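Local coordinates for protein PLP-Dependent L-Arginine Hydroxylase MppP (Streptomyces wadayamensis, PDB 5BK7) that acts as a pyridoxal 5'-phosphate-dependent oxidase on the free amino acid L-arginine, which it binds as an imine with the cofactor, at residues 169-174 / 200-205; 211-216 / 234-239; 46-51 / 261-266. The protein carries 1 engineered substitution. All coordinates share one frame; numbering follows the deposited sequence.

Contact 1: 169-174 / 200-205; sequences ERLRRL and YDHYAV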
loop_
_atom_site.group_PDB
_atom_site.type_symbol
_atom_site.label_atom_id
_atom_site.label_comp_id
_atom_site.label_asym_id
_atom_site.label_seq_id
_atom_site.Cartn_x
_atom_site.Cartn_y
_atom_site.Cartn_z
ATOM N N GLU A 169 29.745 11.527 -10.187
ATOM C CA GLU A 169 30.033 12.862 -10.756
ATOM C C GLU A 169 28.883 13.364 -11.587
ATOM O O GLU A 169 28.643 14.576 -11.664
ATOM C CB GLU A 169 31.265 12.879 -11.667
ATOM C CG GLU A 169 32.628 12.832 -10.901
ATOM C CD GLU A 169 32.931 14.130 -10.186
ATOM O OE1 GLU A 169 32.754 15.210 -10.799
ATOM O OE2 GLU A 169 33.281 14.082 -8.992
ATOM N N ARG A 170 28.194 12.452 -12.264
ATOM C CA ARG A 170 27.017 12.870 -13.031
ATOM C C ARG A 170 25.843 13.208 -12.109
ATOM O O ARG A 170 25.117 14.187 -12.345
ATOM C CB ARG A 170 26.673 11.799 -14.060
ATOM C CG ARG A 170 25.454 12.069 -14.877
ATOM C CD ARG A 170 25.476 13.469 -15.467
ATOM N NE ARG A 170 26.596 13.693 -16.388
ATOM C CZ ARG A 170 26.894 14.885 -16.899
ATOM N NH1 ARG A 170 27.886 15.027 -17.737
ATOM N NH2 ARG A 170 26.147 15.929 -16.591
ATOM N N LEU A 171 25.664 12.479 -11.017
ATOM C CA LEU A 171 24.604 12.885 -10.100
ATOM C C LEU A 171 24.919 14.230 -9.449
ATOM O O LEU A 171 24.027 15.044 -9.210
ATOM C CB LEU A 171 24.411 11.804 -9.044
ATOM C CG LEU A 171 23.373 11.989 -7.919
ATOM C CD1 LEU A 171 21.972 12.054 -8.491
ATOM C CD2 LEU A 171 23.484 10.863 -6.853
ATOM N N ARG A 172 26.169 14.453 -9.079
ATOM C CA ARG A 172 26.576 15.774 -8.591
ATOM C C ARG A 172 26.196 16.863 -9.591
ATOM O O ARG A 172 25.571 17.863 -9.231
ATOM C CB ARG A 172 28.084 15.779 -8.312
ATOM C CG ARG A 172 28.618 17.059 -7.780
ATOM C CD ARG A 172 30.117 17.089 -7.715
ATOM N NE ARG A 172 30.582 18.447 -7.458
ATOM C CZ ARG A 172 30.624 19.415 -8.369
ATOM N NH1 ARG A 172 30.235 19.193 -9.616
ATOM N NH2 ARG A 172 31.061 20.615 -8.025
ATOM N N ARG A 173 26.548 16.669 -10.854
ATOM C CA ARG A 173 26.246 17.660 -11.860
ATOM C C ARG A 173 24.753 17.799 -12.103
ATOM O O ARG A 173 24.242 18.921 -12.219
ATOM C CB ARG A 173 26.975 17.301 -13.145
ATOM C CG ARG A 173 26.685 18.290 -14.288
ATOM C CD ARG A 173 26.921 19.749 -13.882
ATOM N NE ARG A 173 26.552 20.604 -14.983
ATOM C CZ ARG A 173 26.249 21.875 -14.834
ATOM N NH1 ARG A 173 26.313 22.420 -13.635
ATOM N NH2 ARG A 173 25.870 22.581 -15.884
ATOM N N LEU A 174 24.031 16.679 -12.182
ATOM C CA LEU A 174 22.579 16.725 -12.395
ATOM C C LEU A 174 21.890 17.488 -11.275
ATOM O O LEU A 174 21.015 18.340 -11.509
ATOM C CB LEU A 174 22.039 15.294 -12.508
ATOM C CG LEU A 174 20.556 15.038 -12.770
ATOM C CD1 LEU A 174 20.078 15.770 -14.046
ATOM C CD2 LEU A 174 20.233 13.567 -12.840
ATOM N N TYR A 200 27.837 4.440 -3.257
ATOM C CA TYR A 200 28.299 5.731 -2.804
ATOM C C TYR A 200 27.110 6.504 -2.243
ATOM O O TYR A 200 25.939 6.217 -2.550
ATOM C CB TYR A 200 28.985 6.499 -3.937
ATOM C CG TYR A 200 28.055 6.977 -5.042
ATOM C CD1 TYR A 200 27.373 8.188 -4.923
ATOM C CD2 TYR A 200 27.872 6.226 -6.212
ATOM C CE1 TYR A 200 26.540 8.643 -5.925
ATOM C CE2 TYR A 200 27.020 6.688 -7.257
ATOM C CZ TYR A 200 26.324 7.877 -7.073
ATOM O OH TYR A 200 25.466 8.355 -8.076
ATOM N N ASP A 201 27.416 7.489 -1.392
ATOM C CA ASP A 201 26.400 8.117 -0.551
ATOM C C ASP A 201 25.635 9.130 -1.404
ATOM O O ASP A 201 26.130 10.217 -1.715
ATOM C CB ASP A 201 27.060 8.744 0.672
ATOM C CG ASP A 201 26.055 9.187 1.721
ATOM O OD1 ASP A 201 24.869 9.328 1.322
ATOM O OD2 ASP A 201 26.461 9.390 2.926
ATOM N N HIS A 202 24.424 8.756 -1.794
ATOM C CA HIS A 202 23.582 9.636 -2.610
ATOM C C HIS A 202 23.112 10.841 -1.817
ATOM O O HIS A 202 22.911 11.934 -2.369
ATOM C CB HIS A 202 22.364 8.853 -3.134
ATOM C CG HIS A 202 22.678 7.947 -4.284
ATOM N ND1 HIS A 202 23.803 7.153 -4.307
ATOM C CD2 HIS A 202 22.019 7.705 -5.447
ATOM C CE1 HIS A 202 23.832 6.466 -5.441
ATOM N NE2 HIS A 202 22.761 6.780 -6.150
ATOM N N TYR A 203 22.855 10.638 -0.531
ATOM C CA TYR A 203 22.249 11.694 0.255
ATOM C C TYR A 203 23.265 12.801 0.476
ATOM O O TYR A 203 22.936 13.998 0.436
ATOM C CB TYR A 203 21.720 11.101 1.570
ATOM C CG TYR A 203 20.600 10.152 1.271
ATOM C CD1 TYR A 203 19.319 10.646 1.029
ATOM C CD2 TYR A 203 20.821 8.783 1.157
ATOM C CE1 TYR A 203 18.301 9.837 0.715
ATOM C CE2 TYR A 203 19.774 7.943 0.859
ATOM C CZ TYR A 203 18.505 8.494 0.638
ATOM O OH TYR A 203 17.407 7.725 0.332
ATOM N N ALA A 204 24.524 12.425 0.598
ATOM C CA ALA A 204 25.551 13.433 0.736
ATOM C C ALA A 204 25.619 14.321 -0.516
ATOM O O ALA A 204 25.647 15.552 -0.411
ATOM C CB ALA A 204 26.871 12.735 1.034
ATOM N N VAL A 205 25.580 13.730 -1.722
ATOM C CA VAL A 205 25.664 14.596 -2.893
ATOM C C VAL A 205 24.380 15.407 -3.079
ATOM O O VAL A 205 24.454 16.604 -3.396
ATOM C CB VAL A 205 26.102 13.855 -4.179
ATOM C CG1 VAL A 205 26.721 12.496 -3.894
ATOM C CG2 VAL A 205 25.045 13.856 -5.238
#
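Two donors grip the carbonyl oxygen of Tyr200: Gln74 NE2 and the ring nitrogen of His202, whose ND1 lies 2.9 Å from Tyr200 O. The ND1 hydrogen bond leaves in the imidazole plane but reaches the carbonyl from well above its plane, and it fixes the turn of a ring that Leu171 then meets. Methyl CD2 of Leu171 sits over one face of His202, displaced toward the CD2 side of the ring and 4.1 Å from its centroid, a CH-pi contact. The same methyl reaches Tyr200 at the ring edge, near the ring plane, and comes within 3.4 Å of Tyr200 OH. The hydroxyl's hydrogen bond is with Leu166 O, so the leucine methyl beside it is plain packing. With CG anti to the backbone N (chi1 178°), Leu171 extends from its helix toward helix 202-209, where Val205 CG2 closes on Leu171 CG at 3.7 Å. Asp201, just before that helix, is its N-cap: its OD1 accepts from Ala204 N at 3.2 Å and weakly from Tyr203 N, while OD2 takes Gly76 N. Leu171 and His202 both also rest on Leu187 of strand 184-188. The Leu171 side chain of helix 168-181 thus meets the capped start of helix 202-209 against the central sheet, the alpha/beta layering of the large domain in aminotransferase-like enzymes.

Contact 2: 211-216 / 234-239; sequences CRWVVI and VFSEDI
Most of the Arg212 side chain lies against the turn that follows the neighbouring strand. Its CB lies beside Ile239 CD1; its CG passes 3.7 Å from Asp238 O; its CD comes to 3.2 Å from Ile239 O. A bend at chi3 (-75°) then brings the guanidinium edge round, so that NH2 donates to Ile239 O at 2.7 Å, almost in the guanidinium plane, while NH1 bonds Gly182 O. Next along the strand, Trp213 lays one indole face on Ser236, whose CB stands 3.4 Å from the centroid of the five-membered ring, and its six-membered rim meets Val234 CG1. The backbone of Trp213 is paired at both ends: its O accepts Ser236 N, and its N donates to Ser236 OG at 3.2 Å. That hydroxyl donates a hydrogen bond to Asp238 OD1 at 2.6 Å, which a water also joins to Cys211 O. Val215 and Val234 form the hydrogen-bonded antiparallel pair. On the face of Val214 and Phe235, Val214 CG2 packs tightly on Ile239 CD1. The two terminal nitrogens of the arginine are thus held by neutral carbonyls, and Ser236 carries the pairing of the strands past the end of regular sheet into the type I turn.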
loop_
_atom_site.group_PDB
_atom_site.type_symbol
_atom_site.label_atom_id
_atom_site.label_comp_id
_atom_site.label_asym_id
_atom_site.label_seq_id
_atom_site.Cartn_x
_atom_site.Cartn_y
_atom_site.Cartn_z
ATOM N N CYS A 211 19.666 20.987 -4.106
ATOM C CA CYS A 211 18.495 20.950 -4.979
ATOM C C CYS A 211 17.278 20.461 -4.184
ATOM O O CYS A 211 17.412 19.930 -3.082
ATOM C CB CYS A 211 18.746 20.029 -6.195
ATOM S SG CYS A 211 19.027 18.314 -5.846
ATOM N N ARG A 212 16.079 20.697 -4.725
ATOM C CA ARG A 212 14.890 19.998 -4.237
ATOM C C ARG A 212 14.985 18.528 -4.640
ATOM O O ARG A 212 15.165 18.240 -5.836
ATOM C CB ARG A 212 13.638 20.612 -4.842
ATOM C CG ARG A 212 13.349 22.078 -4.441
ATOM C CD ARG A 212 11.881 22.384 -4.579
ATOM N NE ARG A 212 11.435 22.546 -5.963
ATOM C CZ ARG A 212 10.234 22.203 -6.434
ATOM N NH1 ARG A 212 9.973 22.404 -7.720
ATOM N NH2 ARG A 212 9.310 21.630 -5.656
ATOM N N TRP A 213 14.889 17.586 -3.674
ATOM C CA TRP A 213 15.055 16.177 -4.022
ATOM C C TRP A 213 14.108 15.249 -3.256
ATOM O O TRP A 213 13.729 15.493 -2.103
ATOM C CB TRP A 213 16.527 15.682 -3.799
ATOM C CG TRP A 213 17.052 15.784 -2.407
ATOM C CD1 TRP A 213 17.826 16.771 -1.929
ATOM C CD2 TRP A 213 16.833 14.865 -1.304
ATOM N NE1 TRP A 213 18.122 16.547 -0.600
ATOM C CE2 TRP A 213 17.513 15.397 -0.179
ATOM C CE3 TRP A 213 16.141 13.651 -1.160
ATOM C CZ2 TRP A 213 17.558 14.743 1.070
ATOM C CZ3 TRP A 213 16.154 13.019 0.089
ATOM C CH2 TRP A 213 16.852 13.579 1.194
ATOM N N VAL A 214 13.810 14.129 -3.912
ATOM C CA VAL A 214 13.101 12.982 -3.351
ATOM C C VAL A 214 13.797 11.712 -3.827
ATOM O O VAL A 214 14.081 11.564 -5.023
ATOM C CB VAL A 214 11.628 12.916 -3.805
ATOM C CG1 VAL A 214 10.948 11.556 -3.263
ATOM C CG2 VAL A 214 10.902 14.140 -3.363
ATOM N N VAL A 215 13.980 10.764 -2.905
ATOM C CA VAL A 215 14.397 9.407 -3.222
ATOM C C VAL A 215 13.347 8.426 -2.711
ATOM O O VAL A 215 12.839 8.567 -1.591
ATOM C CB VAL A 215 15.785 9.096 -2.608
ATOM C CG1 VAL A 215 16.252 7.743 -3.005
ATOM C CG2 VAL A 215 16.805 10.167 -3.016
ATOM N N ILE A 216 13.083 7.394 -3.518
ATOM C CA ILE A 216 12.268 6.221 -3.145
ATOM C C ILE A 216 13.206 5.018 -3.087
ATOM O O ILE A 216 13.688 4.551 -4.114
ATOM C CB ILE A 216 11.122 5.958 -4.132
ATOM C CG1 ILE A 216 10.169 7.155 -4.218
ATOM C CG2 ILE A 216 10.354 4.734 -3.739
ATOM C CD1 ILE A 216 9.150 7.017 -5.374
ATOM N N VAL A 234 11.950 9.484 0.807
ATOM C CA VAL A 234 12.868 10.392 1.494
ATOM C C VAL A 234 12.818 11.691 0.719
ATOM O O VAL A 234 12.818 11.681 -0.521
ATOM C CB VAL A 234 14.315 9.838 1.524
ATOM C CG1 VAL A 234 15.188 10.543 2.514
ATOM C CG2 VAL A 234 14.335 8.383 1.831
ATOM N N PHE A 235 12.751 12.812 1.421
ATOM C CA PHE A 235 12.576 14.068 0.700
ATOM C C PHE A 235 13.385 15.155 1.388
ATOM O O PHE A 235 13.614 15.108 2.606
ATOM C CB PHE A 235 11.090 14.469 0.640
ATOM C CG PHE A 235 10.444 14.446 1.972
ATOM C CD1 PHE A 235 9.966 13.255 2.487
ATOM C CD2 PHE A 235 10.398 15.588 2.741
ATOM C CE1 PHE A 235 9.418 13.205 3.731
ATOM C CE2 PHE A 235 9.845 15.547 4.017
ATOM C CZ PHE A 235 9.364 14.342 4.514
ATOM N N SER A 236 13.775 16.152 0.588
ATOM C CA SER A 236 14.513 17.299 1.084
ATOM C C SER A 236 13.593 18.217 1.900
ATOM O O SER A 236 12.389 18.316 1.645
ATOM C CB SER A 236 15.144 18.058 -0.107
ATOM O OG SER A 236 14.200 18.833 -0.837
ATOM N N GLU A 237 14.165 18.914 2.875
ATOM C CA GLU A 237 13.323 19.746 3.733
ATOM C C GLU A 237 12.558 20.798 2.934
ATOM O O GLU A 237 11.453 21.192 3.319
ATOM C CB GLU A 237 14.160 20.432 4.799
ATOM C CG GLU A 237 14.786 19.573 5.861
ATOM C CD GLU A 237 15.876 20.333 6.611
ATOM O OE1 GLU A 237 16.882 20.737 5.963
ATOM O OE2 GLU A 237 15.715 20.544 7.834
ATOM N N ASP A 238 13.119 21.271 1.823
ATOM C CA ASP A 238 12.481 22.283 0.995
ATOM C C ASP A 238 11.722 21.683 -0.180
ATOM O O ASP A 238 11.567 22.335 -1.214
ATOM C CB ASP A 238 13.528 23.278 0.491
ATOM C CG ASP A 238 14.634 22.618 -0.387
ATOM O OD1 ASP A 238 14.728 21.363 -0.435
ATOM O OD2 ASP A 238 15.419 23.374 -1.012
ATOM N N ILE A 239 11.234 20.450 -0.063
ATOM C CA ILE A 239 10.765 19.760 -1.265
ATOM C C ILE A 239 9.641 20.546 -1.923
ATOM O O ILE A 239 9.568 20.627 -3.155
ATOM C CB ILE A 239 10.342 18.315 -0.948
ATOM C CG1 ILE A 239 9.807 17.622 -2.215
ATOM C CG2 ILE A 239 9.301 18.300 0.145
ATOM C CD1 ILE A 239 10.841 17.500 -3.372
HETATM O O HOH W 1 17.364 20.957 -0.482
#

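Contact 3: 46-51 / 261-266; sequences PVLWAE and LIREFS
Glu51 and Arg263 come from opposite directions and meet end-on, one nitrogen to each carboxylate oxygen. NH1 of Arg263 lies 2.8 Å from Glu51 OE2 and NH2 lies 2.9 Å from Glu51 OE1, both on the syn side of the oxygens, with the two flat groups only 17° apart. Glu51 reaches this far because its chain is fully extended, CG anti to the backbone N (chi1 -179°), which suits helix axes 12.0 Å apart. The NE/NH2 side of the guanidinium is taken by Glu264, whose OE2 accepts from Arg263 NE at 2.9 Å, through its anti lone pair, and from Arg263 NH2 at 3.0 Å. NH1 has a second partner in Glu63 OE2, and Glu51 OE2 has one in Arg55 NH2, so all three nitrogens of Arg263 are engaged and the guanidinium is fixed in rotation. The arginines probably keep the gathered carboxylates ionised, while Arg55 and Arg263, close as like charges, share Glu51 OE2 between them. Beside this network, Leu48 CD2 touches the guanidinium edge and Glu264 CG, and Leu48 CD1 meets Leu261 CD1 at 3.9 Å. Trp49 packs on Leu226 of the second subunit. The whole is a salt-bridge network beside a leucine pair, joining helices 45-54 and 57-71 to the long helix 256-291, probably the interdomain helix of aminotransferase-like folds.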
loop_
_atom_site.group_PDB
_atom_site.type_symbol
_atom_site.label_atom_id
_atom_site.label_comp_id
_atom_site.label_asym_id
_atom_site.label_seq_id
_atom_site.Cartn_x
_atom_site.Cartn_y
_atom_site.Cartn_z
ATOM N N PRO A 46 7.668 -15.750 15.670
ATOM C CA PRO A 46 6.900 -15.539 16.921
ATOM C C PRO A 46 7.596 -14.617 17.917
ATOM O O PRO A 46 6.980 -13.736 18.555
ATOM C CB PRO A 46 6.756 -16.965 17.459
ATOM C CG PRO A 46 6.706 -17.807 16.220
ATOM C CD PRO A 46 7.809 -17.176 15.383
ATOM N N VAL A 47 8.905 -14.759 18.002
ATOM C CA VAL A 47 9.683 -13.882 18.861
ATOM C C VAL A 47 9.605 -12.449 18.349
ATOM O O VAL A 47 9.314 -11.515 19.105
ATOM C CB VAL A 47 11.136 -14.404 18.945
ATOM C CG1 VAL A 47 12.032 -13.455 19.751
ATOM C CG2 VAL A 47 11.151 -15.828 19.539
ATOM N N LEU A 48 9.870 -12.253 17.053
ATOM C CA LEU A 48 9.773 -10.919 16.459
ATOM C C LEU A 48 8.364 -10.339 16.620
ATOM O O LEU A 48 8.196 -9.118 16.823
ATOM C CB LEU A 48 10.162 -10.993 14.983
ATOM C CG LEU A 48 11.597 -11.449 14.678
ATOM C CD1 LEU A 48 11.767 -11.825 13.217
ATOM C CD2 LEU A 48 12.536 -10.338 15.077
ATOM N N TRP A 49 7.336 -11.202 16.510
ATOM C CA TRP A 49 5.948 -10.759 16.686
ATOM C C TRP A 49 5.759 -10.180 18.082
ATOM O O TRP A 49 5.219 -9.079 18.255
ATOM C CB TRP A 49 4.980 -11.934 16.455
ATOM C CG TRP A 49 3.547 -11.480 16.496
ATOM C CD1 TRP A 49 2.861 -10.969 17.589
ATOM C CD2 TRP A 49 2.616 -11.470 15.404
ATOM N NE1 TRP A 49 1.583 -10.639 17.224
ATOM C CE2 TRP A 49 1.393 -10.953 15.902
ATOM C CE3 TRP A 49 2.692 -11.852 14.050
ATOM C CZ2 TRP A 49 0.267 -10.803 15.097
ATOM C CZ3 TRP A 49 1.571 -11.721 13.263
ATOM C CH2 TRP A 49 0.371 -11.194 13.783
ATOM N N ALA A 50 6.247 -10.901 19.096
ATOM C CA ALA A 50 6.150 -10.409 20.461
ATOM C C ALA A 50 7.000 -9.161 20.676
ATOM O O ALA A 50 6.624 -8.291 21.456
ATOM C CB ALA A 50 6.539 -11.530 21.418
ATOM N N GLU A 51 8.122 -9.027 19.973
ATOM C CA GLU A 51 8.838 -7.752 20.007
ATOM C C GLU A 51 7.987 -6.655 19.415
ATOM O O GLU A 51 7.911 -5.548 19.960
ATOM C CB GLU A 51 10.177 -7.832 19.250
ATOM C CG GLU A 51 10.982 -6.499 19.278
ATOM C CD GLU A 51 12.281 -6.544 18.457
ATOM O OE1 GLU A 51 12.625 -7.633 17.910
ATOM O OE2 GLU A 51 12.962 -5.476 18.385
ATOM N N LEU A 261 11.402 -7.277 10.298
ATOM C CA LEU A 261 11.938 -8.198 9.294
ATOM C C LEU A 261 13.007 -7.512 8.470
ATOM O O LEU A 261 14.065 -8.093 8.186
ATOM C CB LEU A 261 10.809 -8.699 8.382
ATOM C CG LEU A 261 10.308 -10.145 8.400
ATOM C CD1 LEU A 261 10.771 -10.862 9.616
ATOM C CD2 LEU A 261 8.807 -10.289 8.317
ATOM N N ILE A 262 12.743 -6.270 8.075
ATOM C CA ILE A 262 13.711 -5.522 7.313
ATOM C C ILE A 262 14.998 -5.402 8.096
ATOM O O ILE A 262 16.105 -5.572 7.553
ATOM C CB ILE A 262 13.136 -4.149 6.934
ATOM C CG1 ILE A 262 12.033 -4.313 5.863
ATOM C CG2 ILE A 262 14.258 -3.245 6.402
ATOM C CD1 ILE A 262 11.212 -3.026 5.640
ATOM N N ARG A 263 14.875 -5.066 9.363
ATOM C CA ARG A 263 16.034 -4.878 10.215
ATOM C C ARG A 263 16.850 -6.147 10.277
ATOM O O ARG A 263 18.066 -6.094 10.178
ATOM C CB ARG A 263 15.584 -4.463 11.612
ATOM C CG ARG A 263 16.708 -4.258 12.619
ATOM C CD ARG A 263 16.135 -4.163 14.020
ATOM N NE ARG A 263 15.611 -5.461 14.416
ATOM C CZ ARG A 263 14.698 -5.641 15.359
ATOM N NH1 ARG A 263 14.223 -4.596 16.042
ATOM N NH2 ARG A 263 14.264 -6.867 15.623
ATOM N N GLU A 264 16.197 -7.306 10.406
ATOM C CA GLU A 264 16.928 -8.555 10.558
ATOM C C GLU A 264 17.551 -8.987 9.238
ATOM O O GLU A 264 18.671 -9.496 9.206
ATOM C CB GLU A 264 15.990 -9.635 11.084
ATOM C CG GLU A 264 15.417 -9.323 12.440
ATOM C CD GLU A 264 16.501 -9.222 13.499
ATOM O OE1 GLU A 264 17.276 -10.201 13.633
ATOM O OE2 GLU A 264 16.603 -8.164 14.164
ATOM N N PHE A 265 16.824 -8.855 8.141
ATOM C CA PHE A 265 17.392 -9.224 6.854
ATOM C C PHE A 265 18.529 -8.271 6.493
ATOM O O PHE A 265 19.531 -8.694 5.898
ATOM C CB PHE A 265 16.313 -9.208 5.738
ATOM C CG PHE A 265 15.481 -10.499 5.604
ATOM C CD1 PHE A 265 14.417 -10.740 6.443
ATOM C CD2 PHE A 265 15.759 -11.440 4.623
ATOM C CE1 PHE A 265 13.646 -11.898 6.328
ATOM C CE2 PHE A 265 14.980 -12.626 4.504
ATOM C CZ PHE A 265 13.940 -12.841 5.371
ATOM N N SER A 266 18.402 -6.993 6.862
ATOM C CA SER A 266 19.481 -6.050 6.596
ATOM C C SER A 266 20.726 -6.435 7.398
ATOM O O SER A 266 21.845 -6.409 6.869
ATOM C CB SER A 266 19.039 -4.621 6.911
ATOM O OG SER A 266 18.020 -4.206 6.008
#

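Contacts 1 and 2 are neighbours in series, with centres 13 Å apart: helix 202-209 of contact 1 leads into strand 212-218 of contact 2, and Tyr203 touches Val215, Val234 and Trp213. Both belong to the buried layers around the seven-stranded sheet, yet contact 1 joins a helix to the loop and first turn of the next helix by apolar and ring packing, whereas contact 2 pairs strands through backbone bonds that continue into a polar turn partly open to solvent. Contact 3, also largely buried, has its centre about 33 Å from contact 1 and 29 Å from contact 2, encloses both along the chain, and joins helices near the second subunit by bonds between charged groups.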